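Local coordinates for protein 16S rRNA methylase (PDB 7JLZ) that probably methylates N1 of adenine 1408 in the 16S rRNA of the 30S ribosomal subunit, using S-adenosylmethionine, and so confers resistance to aminoglycosides, at residues G53-P56 and Q60-N63; R66-E71 and A76-G81; P113-N118 and E168-H173. All blocks are in the same frame, centred on the assembly; numbering follows the deposited sequence.

Interaction 1 (G53-P56 and Q60-N63); sequences GIEP and QLEN
The side chains of E55 and Q60 cross at about a right angle, and one hydrogen bond joins their ends: Q60 NE2 donates to E55 OE1, 3.1 Å away. The bond is not ideal, with an N-H...O angle of 149°. NE2 comes from above the carboxylate plane, 45° out of it, and the planes of the two groups are 61° apart. E55 reaches this place because its chain is bent at chi2, whereas Q60 runs extended beyond CG. The other Q60 branch lies over the start of the loop, where OE1 is 3.4 Å from P56 CD and also accepts from I57 N. Each end of the amide is therefore fixed, since NE2 also donates to G34 O.

L61 supplies the apolar part and also crosses E55 at about a right angle. Its CD2 packs on the aliphatic E55 CG at 3.9 Å, and its CD1 faces the strand backbone, 4.2 Å from G53 O. The second carboxylate oxygen, E55 OE2, accepts from G32 N, so each oxygen of the buried acid has its own N-H donor, one from helix 58-70 and one from the turn after strand 26-31.

The position of E55 is consistent with the acidic residue at the C-terminal end of the second strand of Rossmann-fold methyltransferases, which commonly binds the ribose of S-adenosylmethionine.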
loop_
_atom_site.group_PDB
_atom_site.type_symbol
_atom_site.label_atom_id
_atom_site.label_comp_id
_atom_site.label_asym_id
_atom_site.label_seq_id
_atom_site.Cartn_x
_atom_site.Cartn_y
_atom_site.Cartn_z
ATOM N N GLY A 53 3.854 -4.616 5.406
ATOM C CA GLY A 53 3.214 -3.351 5.744
ATOM C C GLY A 53 4.231 -2.363 6.289
ATOM O O GLY A 53 5.096 -2.731 7.084
ATOM N N ILE A 54 4.114 -1.097 5.874
ATOM C CA ILE A 54 5.017 -0.035 6.323
ATOM C C ILE A 54 4.201 1.146 6.833
ATOM O O ILE A 54 3.425 1.738 6.073
ATOM C CB ILE A 54 5.958 0.422 5.196
ATOM C CG1 ILE A 54 6.625 -0.797 4.549
ATOM C CG2 ILE A 54 7.018 1.385 5.742
ATOM C CD1 ILE A 54 7.483 -0.436 3.322
ATOM N N GLU A 55 4.390 1.497 8.101
ATOM C CA GLU A 55 3.735 2.639 8.726
ATOM C C GLU A 55 4.692 3.351 9.673
ATOM O O GLU A 55 5.641 2.746 10.180
ATOM C CB GLU A 55 2.473 2.216 9.497
ATOM C CG GLU A 55 1.414 1.579 8.602
ATOM C CD GLU A 55 0.819 2.544 7.580
ATOM O OE1 GLU A 55 0.734 3.754 7.868
ATOM O OE2 GLU A 55 0.451 2.067 6.475
ATOM N N PRO A 56 4.457 4.643 9.946
ATOM C CA PRO A 56 5.432 5.422 10.730
ATOM C C PRO A 56 5.324 5.302 12.235
ATOM O O PRO A 56 6.299 5.604 12.936
ATOM C CB PRO A 56 5.155 6.864 10.300
ATOM C CG PRO A 56 3.695 6.844 9.873
ATOM C CD PRO A 56 3.494 5.503 9.231
ATOM N N GLN A 60 0.670 1.712 15.527
ATOM C CA GLN A 60 -0.210 1.338 14.422
ATOM C C GLN A 60 -0.168 -0.153 14.151
ATOM O O GLN A 60 -1.184 -0.754 13.789
ATOM C CB GLN A 60 0.193 2.037 13.127
ATOM C CG GLN A 60 -0.132 3.475 13.055
ATOM C CD GLN A 60 0.268 4.040 11.730
ATOM O OE1 GLN A 60 1.229 4.806 11.644
ATOM N NE2 GLN A 60 -0.462 3.675 10.680
ATOM N N LEU A 61 1.022 -0.750 14.224
ATOM C CA LEU A 61 1.223 -2.110 13.758
ATOM C C LEU A 61 1.343 -3.104 14.899
ATOM O O LEU A 61 1.572 -4.288 14.645
ATOM C CB LEU A 61 2.460 -2.184 12.856
ATOM C CG LEU A 61 2.361 -1.255 11.650
ATOM C CD1 LEU A 61 3.629 -1.386 10.813
ATOM C CD2 LEU A 61 1.136 -1.560 10.824
ATOM N N GLU A 62 1.155 -2.650 16.141
ATOM C CA GLU A 62 1.331 -3.512 17.310
ATOM C C GLU A 62 0.359 -4.695 17.310
ATOM O O GLU A 62 0.768 -5.847 17.485
ATOM C CB GLU A 62 1.162 -2.677 18.584
ATOM C CG GLU A 62 0.928 -3.498 19.837
ATOM C CD GLU A 62 0.779 -2.649 21.090
ATOM O OE1 GLU A 62 1.119 -1.448 21.049
ATOM O OE2 GLU A 62 0.316 -3.189 22.120
ATOM N N ASN A 63 -0.937 -4.433 17.112
ATOM C CA ASN A 63 -1.947 -5.490 17.250
ATOM C C ASN A 63 -1.773 -6.580 16.189
ATOM O O ASN A 63 -1.682 -7.768 16.518
ATOM C CB ASN A 63 -3.352 -4.882 17.172
ATOM C CG ASN A 63 -4.460 -5.939 17.211
ATOM O OD1 ASN A 63 -4.339 -6.959 17.889
ATOM N ND2 ASN A 63 -5.544 -5.686 16.486
#

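Interaction 2 (R66-E71 and A76-G81); sequences RKSQKE and AIYILG. With SO4 (sulfate ion), chain B.
Polar contact between helix and strand is made by S68 and Y78, whose hydroxyls are hydrogen-bonded with Y78 OH as donor to S68 OG at 2.9 Å. The serine oxygen sits at the edge of the phenol ring, near its plane, and is also 3.4 Å from Y78 CE1. S68 has OG anti to its carbonyl carbon (chi1 -57°), which turns the hydroxyl back along the helix, where it is also hydrogen-bonded to Y64 O. S68 OG thus accepts from Y78 OH and donates to Y64 O, so the hydroxyl is gripped by two hydrogen bonds that link strand to helix backbone.

Apolar packing is slight. A76 CB lies 3.9 Å from S68 OG, and S68 CB is at the same distance from Y78 CE1. Beyond the two segments, Y40 of helix 37-45 touches both S68 and Y78, while L61, Y64 and S65 line the phenol from helix 58-70.

Ionic contacts lie along the helix itself. K67 NZ forms a salt bridge with E71 OE1 at 2.9 Å, meeting the syn lone pair of that oxygen, and E71 OE2 is bonded to Y40 OH. R66 turns the edge of its guanidinium to a sulfate, probably from the crystallisation liquor, with the sulfur in the guanidinium plane. R66 NH2 donates to sulfate O1 at 2.8 Å, and R66 NE to O2 at 3.1 Å with an angle of 161°. K7 N binds the same ion, and E62 forms a salt bridge with R66.

The chemistry thus separates a small, buried hydroxyl pair, which ties helix 58-70 to strand 76-80, from a charged outer surface able to hold a tetrahedral anion; whether rRNA phosphate ever takes that place is not established.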
loop_
_atom_site.group_PDB
_atom_site.type_symbol
_atom_site.label_atom_id
_atom_site.label_comp_id
_atom_site.label_asym_id
_atom_site.label_seq_id
_atom_site.Cartn_x
_atom_site.Cartn_y
_atom_site.Cartn_z
ATOM N N ARG A 66 1.499 -8.627 16.315
ATOM C CA ARG A 66 1.435 -9.619 17.384
ATOM C C ARG A 66 0.535 -10.783 16.982
ATOM O O ARG A 66 0.893 -11.948 17.188
ATOM C CB ARG A 66 0.946 -8.962 18.675
ATOM C CG ARG A 66 0.818 -9.918 19.844
ATOM C CD ARG A 66 0.018 -9.304 20.989
ATOM N NE ARG A 66 0.641 -8.092 21.518
ATOM C CZ ARG A 66 0.106 -6.877 21.445
ATOM N NH1 ARG A 66 -1.076 -6.692 20.866
ATOM N NH2 ARG A 66 0.751 -5.844 21.973
ATOM N N LYS A 67 -0.635 -10.486 16.406
ATOM C CA LYS A 67 -1.514 -11.545 15.907
ATOM C C LYS A 67 -0.792 -12.430 14.904
ATOM O O LYS A 67 -0.888 -13.660 14.959
ATOM C CB LYS A 67 -2.763 -10.950 15.252
ATOM C CG LYS A 67 -3.909 -10.673 16.183
ATOM C CD LYS A 67 -5.127 -10.147 15.423
ATOM C CE LYS A 67 -5.717 -11.196 14.495
ATOM N NZ LYS A 67 -6.545 -12.219 15.204
ATOM N N SER A 68 -0.090 -11.810 13.952
ATOM C CA SER A 68 0.603 -12.567 12.917
ATOM C C SER A 68 1.656 -13.484 13.521
ATOM O O SER A 68 1.816 -14.631 13.091
ATOM C CB SER A 68 1.240 -11.605 11.910
ATOM O OG SER A 68 0.253 -10.762 11.350
ATOM N N GLN A 69 2.388 -12.993 14.520
ATOM C CA GLN A 69 3.431 -13.811 15.121
ATOM C C GLN A 69 2.826 -14.941 15.939
ATOM O O GLN A 69 3.280 -16.087 15.859
ATOM C CB GLN A 69 4.342 -12.944 15.983
ATOM C CG GLN A 69 5.495 -13.701 16.596
ATOM C CD GLN A 69 5.670 -13.377 18.061
ATOM O OE1 GLN A 69 4.761 -13.589 18.866
ATOM N NE2 GLN A 69 6.837 -12.851 18.417
ATOM N N LYS A 70 1.776 -14.636 16.706
ATOM C CA LYS A 70 1.132 -15.660 17.519
ATOM C C LYS A 70 0.489 -16.728 16.647
ATOM O O LYS A 70 0.590 -17.923 16.945
ATOM C CB LYS A 70 0.093 -15.023 18.443
ATOM N N GLU A 71 -0.169 -16.323 15.565
ATOM C CA GLU A 71 -0.842 -17.266 14.683
ATOM C C GLU A 71 0.092 -17.880 13.648
ATOM O O GLU A 71 -0.382 -18.591 12.755
ATOM C CB GLU A 71 -2.025 -16.583 13.990
ATOM C CG GLU A 71 -3.168 -16.275 14.937
ATOM C CD GLU A 71 -4.103 -15.203 14.417
ATOM O OE1 GLU A 71 -4.445 -14.283 15.196
ATOM O OE2 GLU A 71 -4.497 -15.280 13.235
ATOM N N ALA A 76 3.712 -12.436 6.782
ATOM C CA ALA A 76 3.303 -11.068 7.080
ATOM C C ALA A 76 4.399 -10.429 7.920
ATOM O O ALA A 76 4.771 -10.969 8.964
ATOM C CB ALA A 76 1.959 -11.037 7.815
ATOM N N ILE A 77 4.931 -9.301 7.456
ATOM C CA ILE A 77 5.944 -8.572 8.204
ATOM C C ILE A 77 5.570 -7.095 8.218
ATOM O O ILE A 77 4.948 -6.582 7.280
ATOM C CB ILE A 77 7.353 -8.811 7.616
ATOM C CG1 ILE A 77 8.430 -8.254 8.543
ATOM C CG2 ILE A 77 7.471 -8.222 6.233
ATOM C CD1 ILE A 77 9.820 -8.416 7.992
ATOM N N TYR A 78 5.929 -6.419 9.316
ATOM C CA TYR A 78 5.501 -5.054 9.592
ATOM C C TYR A 78 6.706 -4.199 9.946
ATOM O O TYR A 78 7.469 -4.552 10.848
ATOM C CB TYR A 78 4.477 -5.030 10.742
ATOM C CG TYR A 78 3.283 -5.918 10.467
ATOM C CD1 TYR A 78 3.324 -7.290 10.741
ATOM C CD2 TYR A 78 2.117 -5.392 9.923
ATOM C CE1 TYR A 78 2.242 -8.109 10.467
ATOM C CE2 TYR A 78 1.015 -6.205 9.661
ATOM C CZ TYR A 78 1.089 -7.562 9.936
ATOM O OH TYR A 78 0.011 -8.382 9.676
ATOM N N ILE A 79 6.866 -3.070 9.250
ATOM C CA ILE A 79 8.104 -2.295 9.274
ATOM C C ILE A 79 7.801 -0.827 9.537
ATOM O O ILE A 79 6.802 -0.288 9.045
ATOM C CB ILE A 79 8.869 -2.455 7.938
ATOM C CG1 ILE A 79 9.257 -3.917 7.736
ATOM C CG2 ILE A 79 10.121 -1.557 7.865
ATOM C CD1 ILE A 79 9.830 -4.174 6.392
ATOM N N LEU A 80 8.668 -0.173 10.305
ATOM C CA LEU A 80 8.555 1.268 10.499
ATOM C C LEU A 80 9.055 1.999 9.258
ATOM O O LEU A 80 10.152 1.717 8.761
ATOM C CB LEU A 80 9.360 1.726 11.709
ATOM C CG LEU A 80 8.850 1.422 13.099
ATOM C CD1 LEU A 80 9.762 2.109 14.104
ATOM C CD2 LEU A 80 7.403 1.891 13.247
ATOM N N GLY A 81 8.269 2.946 8.770
ATOM C CA GLY A 81 8.708 3.717 7.621
ATOM C C GLY A 81 7.682 4.756 7.232
ATOM O O GLY A 81 6.540 4.744 7.692
HETATM S S SO4 B . 3.842 -7.838 23.316
HETATM O O1 SO4 B . 2.803 -6.866 23.519
HETATM O O2 SO4 B . 3.279 -9.029 22.739
HETATM O O3 SO4 B . 4.451 -8.159 24.579
HETATM O O4 SO4 B . 4.836 -7.299 22.427
#

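Interaction 3 (P113-N118 and E168-H173); sequences PNYEKN and EKNNLH
Y115 buries the most surface here, its ring lying against K169 and N170 at the end of helix 156-168. The phenol and the lysine chain approach at a slant: Y115 CE1 is 3.6 Å from K169 CB, and Y115 OH is 3.1 Å from K169 CD. The aliphatic part of the lysine therefore does the touching, while its ammonium leads away. At the ring's edge, near its plane, N170 OD1 stands 3.4 Å from Y115 CD1, with ring and amide planes 39° apart.

N170 is second in buried surface and the more enclosed of the two. Its CG is anti to the carbonyl carbon (chi1 -57°), which brings OD1 between the tyrosine edge and N118. There OD1 is 3.2 Å from N118 CB and accepts a weak hydrogen bond from N118 ND2 at 3.4 Å. The two amide planes are 74° apart, so they meet steeply and do not stack. N118 OD1, the other branch of that amide, accepts from L107 N, which fixes its rotation and turns ND2 to N170. A water adds a second link, donating to N118 O at 2.9 Å and to N170 O at 2.8 Å.

Both segments are shaped by helix ends. N114 is the N-cap of helix 115-118, its OD1 accepting from K117 N. Across the contact, a type I turn from E168 to N171 belongs to a Schellman motif, with N171 as its C-prime residue at positive phi.

The arrangement is thus that of a short N-capped helix packed on the Schellman turn that ends helix 156-168, just where the chain turns into strand 172-179, the outermost strand at this end of the Rossmann-like methyltransferase sheet.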
loop_
_atom_site.group_PDB
_atom_site.type_symbol
_atom_site.label_atom_id
_atom_site.label_comp_id
_atom_site.label_asym_id
_atom_site.label_seq_id
_atom_site.Cartn_x
_atom_site.Cartn_y
_atom_site.Cartn_z
ATOM N N PRO A 113 2.286 18.302 -7.248
ATOM C CA PRO A 113 2.868 17.040 -6.779
ATOM C C PRO A 113 4.366 17.174 -6.553
ATOM O O PRO A 113 5.082 17.790 -7.347
ATOM C CB PRO A 113 2.562 16.057 -7.918
ATOM C CG PRO A 113 1.545 16.752 -8.787
ATOM C CD PRO A 113 1.835 18.205 -8.645
ATOM N N ASN A 114 4.832 16.595 -5.449
ATOM C CA ASN A 114 6.264 16.497 -5.175
ATOM C C ASN A 114 6.772 15.271 -5.926
ATOM O O ASN A 114 6.745 14.147 -5.423
ATOM C CB ASN A 114 6.523 16.407 -3.674
ATOM C CG ASN A 114 7.984 16.637 -3.311
ATOM O OD1 ASN A 114 8.894 16.175 -4.006
ATOM N ND2 ASN A 114 8.213 17.354 -2.214
ATOM N N TYR A 115 7.226 15.495 -7.166
ATOM C CA TYR A 115 7.618 14.379 -8.024
ATOM C C TYR A 115 8.839 13.657 -7.473
ATOM O O TYR A 115 8.924 12.425 -7.556
ATOM C CB TYR A 115 7.869 14.872 -9.449
ATOM C CG TYR A 115 6.599 15.307 -10.140
ATOM C CD1 TYR A 115 5.572 14.399 -10.376
ATOM C CD2 TYR A 115 6.416 16.624 -10.543
ATOM C CE1 TYR A 115 4.401 14.788 -10.998
ATOM C CE2 TYR A 115 5.249 17.023 -11.169
ATOM C CZ TYR A 115 4.246 16.101 -11.394
ATOM O OH TYR A 115 3.083 16.494 -12.014
ATOM N N GLU A 116 9.791 14.404 -6.905
ATOM C CA GLU A 116 10.910 13.769 -6.216
ATOM C C GLU A 116 10.412 12.844 -5.113
ATOM O O GLU A 116 10.916 11.725 -4.954
ATOM C CB GLU A 116 11.853 14.830 -5.647
ATOM N N LYS A 117 9.404 13.281 -4.354
ATOM C CA LYS A 117 8.834 12.422 -3.320
ATOM C C LYS A 117 8.076 11.249 -3.927
ATOM O O LYS A 117 8.227 10.103 -3.483
ATOM C CB LYS A 117 7.913 13.226 -2.399
ATOM C CG LYS A 117 8.610 13.874 -1.215
ATOM C CD LYS A 117 7.602 14.291 -0.149
ATOM C CE LYS A 117 8.256 15.147 0.927
ATOM N NZ LYS A 117 9.514 14.540 1.446
ATOM N N ASN A 118 7.249 11.511 -4.942
ATOM C CA ASN A 118 6.402 10.454 -5.486
ATOM C C ASN A 118 7.185 9.415 -6.281
ATOM O O ASN A 118 6.635 8.344 -6.567
ATOM C CB ASN A 118 5.285 11.053 -6.351
ATOM C CG ASN A 118 4.285 11.886 -5.540
ATOM O OD1 ASN A 118 4.119 11.695 -4.331
ATOM N ND2 ASN A 118 3.611 12.814 -6.216
ATOM N N GLU A 168 0.842 9.271 -15.119
ATOM C CA GLU A 168 1.999 9.107 -15.993
ATOM C C GLU A 168 3.135 10.030 -15.574
ATOM O O GLU A 168 4.313 9.688 -15.746
ATOM C CB GLU A 168 1.595 9.348 -17.449
ATOM C CG GLU A 168 0.787 8.197 -18.027
ATOM C CD GLU A 168 0.516 8.339 -19.506
ATOM O OE1 GLU A 168 0.386 9.484 -19.986
ATOM O OE2 GLU A 168 0.437 7.294 -20.186
ATOM N N LYS A 169 2.800 11.189 -14.998
ATOM C CA LYS A 169 3.809 12.081 -14.443
ATOM C C LYS A 169 4.543 11.458 -13.264
ATOM O O LYS A 169 5.574 11.994 -12.844
ATOM C CB LYS A 169 3.162 13.414 -14.043
ATOM C CG LYS A 169 2.856 14.323 -15.234
ATOM C CD LYS A 169 2.128 15.591 -14.816
ATOM C CE LYS A 169 2.129 16.637 -15.929
ATOM N NZ LYS A 169 1.382 16.208 -17.149
ATOM N N ASN A 170 4.054 10.334 -12.738
ATOM C CA ASN A 170 4.735 9.574 -11.697
ATOM C C ASN A 170 5.179 8.202 -12.214
ATOM O O ASN A 170 5.372 7.270 -11.433
ATOM C CB ASN A 170 3.840 9.434 -10.463
ATOM C CG ASN A 170 3.393 10.782 -9.912
ATOM O OD1 ASN A 170 4.189 11.526 -9.343
ATOM N ND2 ASN A 170 2.113 11.098 -10.081
ATOM N N ASN A 171 5.322 8.071 -13.535
ATOM C CA ASN A 171 5.861 6.883 -14.202
ATOM C C ASN A 171 4.921 5.684 -14.110
ATOM O O ASN A 171 5.354 4.530 -14.206
ATOM C CB ASN A 171 7.258 6.513 -13.668
ATOM C CG ASN A 171 8.008 5.582 -14.605
ATOM O OD1 ASN A 171 7.990 5.768 -15.820
ATOM N ND2 ASN A 171 8.653 4.565 -14.045
ATOM N N LEU A 172 3.623 5.939 -13.958
ATOM C CA LEU A 172 2.629 4.886 -13.817
ATOM C C LEU A 172 1.679 4.933 -14.998
ATOM O O LEU A 172 1.091 5.979 -15.282
ATOM C CB LEU A 172 1.849 5.033 -12.507
ATOM C CG LEU A 172 2.701 4.855 -11.246
ATOM C CD1 LEU A 172 1.902 5.227 -10.005
ATOM C CD2 LEU A 172 3.241 3.426 -11.165
ATOM N N HIS A 173 1.533 3.803 -15.680
ATOM C CA HIS A 173 0.607 3.677 -16.796
ATOM C C HIS A 173 -0.637 2.923 -16.338
ATOM O O HIS A 173 -0.540 1.785 -15.877
ATOM C CB HIS A 173 1.284 2.964 -17.962
ATOM C CG HIS A 173 0.357 2.677 -19.086
ATOM N ND1 HIS A 173 -0.241 1.449 -19.256
ATOM C CD2 HIS A 173 -0.094 3.464 -20.089
ATOM C CE1 HIS A 173 -1.017 1.491 -20.322
ATOM N NE2 HIS A 173 -0.949 2.701 -20.846
HETATM O O HOH W 1 6.874 6.985 -9.088
#

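How the interactions relate
From the N terminus, interaction 1 comes first, closing the tight turn from strand 49-55 into helix 58-70. Interaction 2 follows on the same helix, closing the short loop from its C-terminal end to strand 76-80. The two share one beta-alpha-beta unit: their centres are 8 Å apart, and the neighbouring strands join them directly, G53 O lying 2.8 Å from I79 N. Interaction 3 closes a much longer loop, with 49 residues between its segments, at the opposite side of the chain's centre. All three are in series, neither nesting nor crossing. Interactions 1 and 2 tie the crossover helix to strands 49-55 and 76-80; interaction 3 ties helix 115-118 to the turn before strand 172-179, toward the sheet's other end.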